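Local coordinates for protein MaoC-like dehydratase (Rhodospirillum rubrum, PDB 3EXZ) that probably acts as a lyase of the MaoC-like dehydratase family, adding or removing water across a carbon-carbon double bond, at residues 14-19 and 65-70; 95-100 and 126-131. All blocks are in the same frame, centred on the assembly; numbering follows the deposited sequence.

Contact 1: 14-19 and 65-70; sequences FDSARH and MRLLVT
Leu-67 carries this contact, wedging its forked end under the 16-19 segment. With CG anti to the carbonyl carbon (chi1 -64°) and chi2 near 180°, the two methyls face that segment: Leu-67 CD2 lies 3.7 Å from Ala-17 O and 3.9 Å from His-19 CB, while CD1 and CB both sit against Ser-16 OG. Ser-16 OG donates to Ala-17 O at 2.7 Å, in the carbonyl plane and on a lone pair, and it also bonds Val-100 N of the next strand, so a buried polar atom is satisfied from the strand side while its flank rests on leucine carbon. Farther along, the extended chain of Arg-66 crosses the His-19 side chain at about a right angle, bringing Arg-66 NH1 to 3.7 Å from His-19 ND1. No hydrogen bond forms there, and the imidazole and guanidinium planes are 53° apart. The fold is a hotdog, with helix 57-72 as the long helix packed on the curved antiparallel sheet. Here its last turns meet strand 13-20, an outermost strand of the sheet within the chain, paired with strand 97-109; Ser-71 of the same helix joins in through a hydrogen bond with Ala-17 N.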
# COMPACT_ATOMS: atom_id res chain seq x y z
N PHE A 14 -5.98 -5.86 -18.72
CA PHE A 14 -6.40 -4.46 -18.74
C PHE A 14 -5.19 -3.55 -18.65
O PHE A 14 -4.20 -3.86 -17.98
CB PHE A 14 -7.34 -4.17 -17.57
CG PHE A 14 -8.61 -4.93 -17.62
CD1 PHE A 14 -9.68 -4.49 -18.40
CD2 PHE A 14 -8.72 -6.15 -16.96
CE1 PHE A 14 -10.83 -5.26 -18.53
CE2 PHE A 14 -9.87 -6.92 -17.09
CZ PHE A 14 -10.92 -6.48 -17.88
N ASP A 15 -5.28 -2.40 -19.30
CA ASP A 15 -4.19 -1.46 -19.32
C ASP A 15 -4.61 -0.06 -18.96
O ASP A 15 -5.64 0.42 -19.42
CB ASP A 15 -3.51 -1.49 -20.67
CG ASP A 15 -2.14 -2.07 -20.58
OD1 ASP A 15 -1.19 -1.29 -20.36
OD2 ASP A 15 -2.01 -3.31 -20.70
N SER A 16 -3.81 0.59 -18.12
CA SER A 16 -4.13 1.94 -17.69
C SER A 16 -3.45 2.98 -18.57
O SER A 16 -2.61 2.65 -19.42
CB SER A 16 -3.64 2.16 -16.25
OG SER A 16 -2.24 2.45 -16.22
N ALA A 17 -3.84 4.24 -18.37
CA ALA A 17 -3.20 5.35 -19.05
C ALA A 17 -1.88 5.56 -18.25
O ALA A 17 -1.60 4.86 -17.26
CB ALA A 17 -4.06 6.59 -19.01
N ARG A 18 -1.09 6.53 -18.68
CA ARG A 18 0.22 6.77 -18.10
C ARG A 18 0.29 7.89 -17.09
O ARG A 18 -0.57 8.75 -17.05
CB ARG A 18 1.22 7.03 -19.25
CG ARG A 18 2.11 5.83 -19.63
CD ARG A 18 1.79 5.26 -21.00
NE ARG A 18 0.90 4.10 -20.94
CZ ARG A 18 1.17 2.91 -21.48
NH1 ARG A 18 2.32 2.71 -22.13
NH2 ARG A 18 0.29 1.92 -21.39
N HIS A 19 1.32 7.84 -16.25
CA HIS A 19 1.49 8.88 -15.26
C HIS A 19 2.99 9.14 -15.10
O HIS A 19 3.78 8.19 -14.96
CB HIS A 19 0.86 8.47 -13.92
CG HIS A 19 1.11 9.44 -12.81
ND1 HIS A 19 0.31 10.53 -12.57
CD2 HIS A 19 2.08 9.46 -11.86
CE1 HIS A 19 0.77 11.19 -11.52
NE2 HIS A 19 1.84 10.56 -11.07
N MSE A 65 -3.17 2.80 -7.55
CA MSE A 65 -4.61 2.78 -7.32
C MSE A 65 -5.31 3.83 -8.18
O MSE A 65 -6.35 3.54 -8.78
CB MSE A 65 -4.94 3.00 -5.84
CG MSE A 65 -6.43 2.85 -5.56
SE MSE A 65 -7.10 1.09 -6.06
CE MSE A 65 -7.94 1.48 -7.76
N ARG A 66 -4.76 5.04 -8.24
CA ARG A 66 -5.34 6.10 -9.08
C ARG A 66 -5.46 5.63 -10.53
O ARG A 66 -6.51 5.78 -11.14
CB ARG A 66 -4.48 7.37 -9.02
CG ARG A 66 -4.86 8.42 -10.07
CD ARG A 66 -4.00 9.68 -9.93
NE ARG A 66 -4.41 10.78 -10.81
CZ ARG A 66 -4.09 10.89 -12.10
NH1 ARG A 66 -3.35 9.96 -12.69
NH2 ARG A 66 -4.51 11.94 -12.80
N LEU A 67 -4.39 5.08 -11.09
CA LEU A 67 -4.43 4.58 -12.47
C LEU A 67 -5.46 3.47 -12.64
O LEU A 67 -6.14 3.39 -13.66
CB LEU A 67 -3.06 4.03 -12.88
CG LEU A 67 -1.94 5.07 -12.92
CD1 LEU A 67 -0.62 4.41 -13.33
CD2 LEU A 67 -2.33 6.18 -13.89
N LEU A 68 -5.55 2.60 -11.64
CA LEU A 68 -6.50 1.50 -11.67
C LEU A 68 -7.92 2.05 -11.67
O LEU A 68 -8.77 1.64 -12.47
CB LEU A 68 -6.28 0.59 -10.45
CG LEU A 68 -5.76 -0.85 -10.64
CD1 LEU A 68 -4.71 -0.92 -11.73
CD2 LEU A 68 -5.23 -1.40 -9.32
N VAL A 69 -8.17 3.00 -10.78
CA VAL A 69 -9.50 3.56 -10.65
C VAL A 69 -9.94 4.35 -11.86
O VAL A 69 -11.06 4.18 -12.34
CB VAL A 69 -9.59 4.46 -9.37
CG1 VAL A 69 -10.81 5.37 -9.44
CG2 VAL A 69 -9.68 3.59 -8.13
N THR A 70 -9.04 5.18 -12.39
CA THR A 70 -9.40 6.01 -13.52
C THR A 70 -9.29 5.38 -14.90
O THR A 70 -9.99 5.80 -15.82
CB THR A 70 -8.65 7.38 -13.46
OG1 THR A 70 -7.23 7.17 -13.46
CG2 THR A 70 -9.04 8.14 -12.18

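Contact 2: 95-100 and 126-131; sequences GDELHV and LNQRGE
An Asx turn at Asn-127, combined with a type I beta turn from Asn-127 to Gly-130, makes the connection that leaves strand 116-126 and folds against the start of strand 97-109 in the hotdog sheet. The last antiparallel pair is hydrogen-bonded: Leu-126 N gives a nearly straight bond (173°) to His-99 O at 3.0 Å, and His-99 N returns one to Leu-126 O. Both side chains lie on the same face of the sheet, where Leu-126 CD1 packs 3.7 Å from His-99 CE1; the imidazole is held from elsewhere by Glu-101, bound to NE2. Past this pair the regular bonding stops but the backbones stay close: Asn-127 CA makes a CA-H...O contact with Glu-97 O at 3.1 Å. Gln-128 then takes over with its side chain. Its chain bends at chi2 (-95°), turning the amide back so that Gln-128 OE1 takes Glu-97 N at 2.8 Å, the donor lying above the carbonyl plane, while Gln-128 NE2 makes a longer bond, 3.3 Å, to Gly-95 O. One side-chain amide thus grips the backbone at two points. Asn-127 OD1 accepts from Arg-129 N and Glu-131 N on opposite faces of its plane. Asn-127 ND2 donates to a water and reaches Glu-131 OE1 at 3.1 Å, on the anti lone pair.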
# COMPACT_ATOMS: atom_id res chain seq x y z
N GLY A 95 11.07 11.19 -13.19
CA GLY A 95 11.11 11.16 -14.65
C GLY A 95 10.49 9.89 -15.23
O GLY A 95 10.29 9.80 -16.45
N ASP A 96 10.13 8.94 -14.38
CA ASP A 96 9.57 7.68 -14.85
C ASP A 96 8.13 7.76 -15.34
O ASP A 96 7.31 8.45 -14.74
CB ASP A 96 9.65 6.62 -13.73
CG ASP A 96 11.02 5.93 -13.64
OD1 ASP A 96 11.95 6.32 -14.38
OD2 ASP A 96 11.16 4.98 -12.83
N GLU A 97 7.85 7.10 -16.46
CA GLU A 97 6.48 7.04 -16.97
C GLU A 97 5.91 5.70 -16.52
O GLU A 97 6.39 4.64 -16.93
CB GLU A 97 6.42 7.10 -18.49
CG GLU A 97 6.64 8.48 -19.06
CD GLU A 97 5.36 9.29 -19.20
OE1 GLU A 97 4.38 8.74 -19.73
OE2 GLU A 97 5.35 10.48 -18.80
N LEU A 98 4.90 5.74 -15.67
CA LEU A 98 4.27 4.53 -15.18
C LEU A 98 2.90 4.28 -15.80
O LEU A 98 2.14 5.22 -16.10
CB LEU A 98 4.08 4.59 -13.66
CG LEU A 98 5.28 4.98 -12.79
CD1 LEU A 98 4.91 4.93 -11.31
CD2 LEU A 98 6.46 4.05 -13.08
N HIS A 99 2.60 3.01 -16.01
CA HIS A 99 1.28 2.59 -16.45
C HIS A 99 1.09 1.22 -15.81
O HIS A 99 2.07 0.55 -15.45
CB HIS A 99 1.14 2.52 -17.96
CG HIS A 99 1.82 1.35 -18.57
ND1 HIS A 99 3.19 1.27 -18.69
CD2 HIS A 99 1.32 0.18 -19.04
CE1 HIS A 99 3.51 0.10 -19.22
NE2 HIS A 99 2.39 -0.58 -19.43
N VAL A 100 -0.15 0.79 -15.65
CA VAL A 100 -0.39 -0.50 -15.03
C VAL A 100 -1.01 -1.51 -15.96
O VAL A 100 -1.90 -1.18 -16.75
CB VAL A 100 -1.32 -0.35 -13.80
CG1 VAL A 100 -1.37 -1.67 -13.02
CG2 VAL A 100 -0.84 0.79 -12.91
N LEU A 126 4.61 -0.70 -14.41
CA LEU A 126 5.85 -0.67 -15.16
C LEU A 126 6.28 0.73 -15.56
O LEU A 126 5.44 1.61 -15.75
CB LEU A 126 5.67 -1.47 -16.46
CG LEU A 126 4.91 -2.80 -16.45
CD1 LEU A 126 4.54 -3.20 -17.87
CD2 LEU A 126 5.75 -3.88 -15.79
N ASN A 127 7.59 0.93 -15.66
CA ASN A 127 8.11 2.20 -16.14
C ASN A 127 8.37 2.04 -17.65
O ASN A 127 8.11 0.98 -18.24
CB ASN A 127 9.38 2.64 -15.42
CG ASN A 127 10.47 1.60 -15.44
OD1 ASN A 127 10.55 0.77 -16.35
ND2 ASN A 127 11.33 1.65 -14.43
N GLN A 128 8.90 3.09 -18.29
CA GLN A 128 9.15 3.08 -19.73
C GLN A 128 10.19 2.08 -20.20
O GLN A 128 10.30 1.81 -21.39
CB GLN A 128 9.55 4.48 -20.19
CG GLN A 128 10.73 5.07 -19.44
CD GLN A 128 10.29 5.95 -18.29
OE1 GLN A 128 9.93 5.46 -17.21
NE2 GLN A 128 10.31 7.26 -18.51
N ARG A 129 10.94 1.52 -19.26
CA ARG A 129 11.95 0.53 -19.59
C ARG A 129 11.41 -0.89 -19.50
O ARG A 129 12.15 -1.86 -19.67
CB ARG A 129 13.17 0.69 -18.68
CG ARG A 129 14.26 1.55 -19.28
CD ARG A 129 14.31 2.93 -18.64
NE ARG A 129 14.68 2.85 -17.23
CZ ARG A 129 15.84 2.39 -16.78
NH1 ARG A 129 16.77 1.96 -17.62
NH2 ARG A 129 16.08 2.36 -15.47
N GLY A 130 10.11 -1.01 -19.22
CA GLY A 130 9.49 -2.32 -19.12
C GLY A 130 9.74 -3.03 -17.80
O GLY A 130 9.37 -4.20 -17.65
N GLU A 131 10.39 -2.35 -16.86
CA GLU A 131 10.68 -2.93 -15.55
C GLU A 131 9.48 -2.77 -14.61
O GLU A 131 8.73 -1.79 -14.67
CB GLU A 131 11.88 -2.24 -14.89
CG GLU A 131 13.05 -1.94 -15.82
CD GLU A 131 14.14 -1.14 -15.13
OE1 GLU A 131 13.83 -0.10 -14.52
OE2 GLU A 131 15.32 -1.55 -15.21
O HOH W 1 11.98 2.86 -12.00

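How the contacts relate
Strand 97-109 is common ground: in the sheet it lies between strand 13-20, which contact 1 packs against helix 57-72, and strand 116-126, whose end and following turn make contact 2. The two centres are 12 Å apart and are joined directly, with His-19 N close to Leu-98 O at 2.8 Å, probably a hydrogen bond. Both are partly buried, yet their chemistry differs. Contact 1 is helix-on-sheet packing led by Leu-67, with Arg-66 and His-19 at its margin and no hydrogen bond across it, and its helical side also meets the second subunit. Contact 2 sits at the sheet's end, where backbone and amide hydrogen bonds dominate and no other chain touches it.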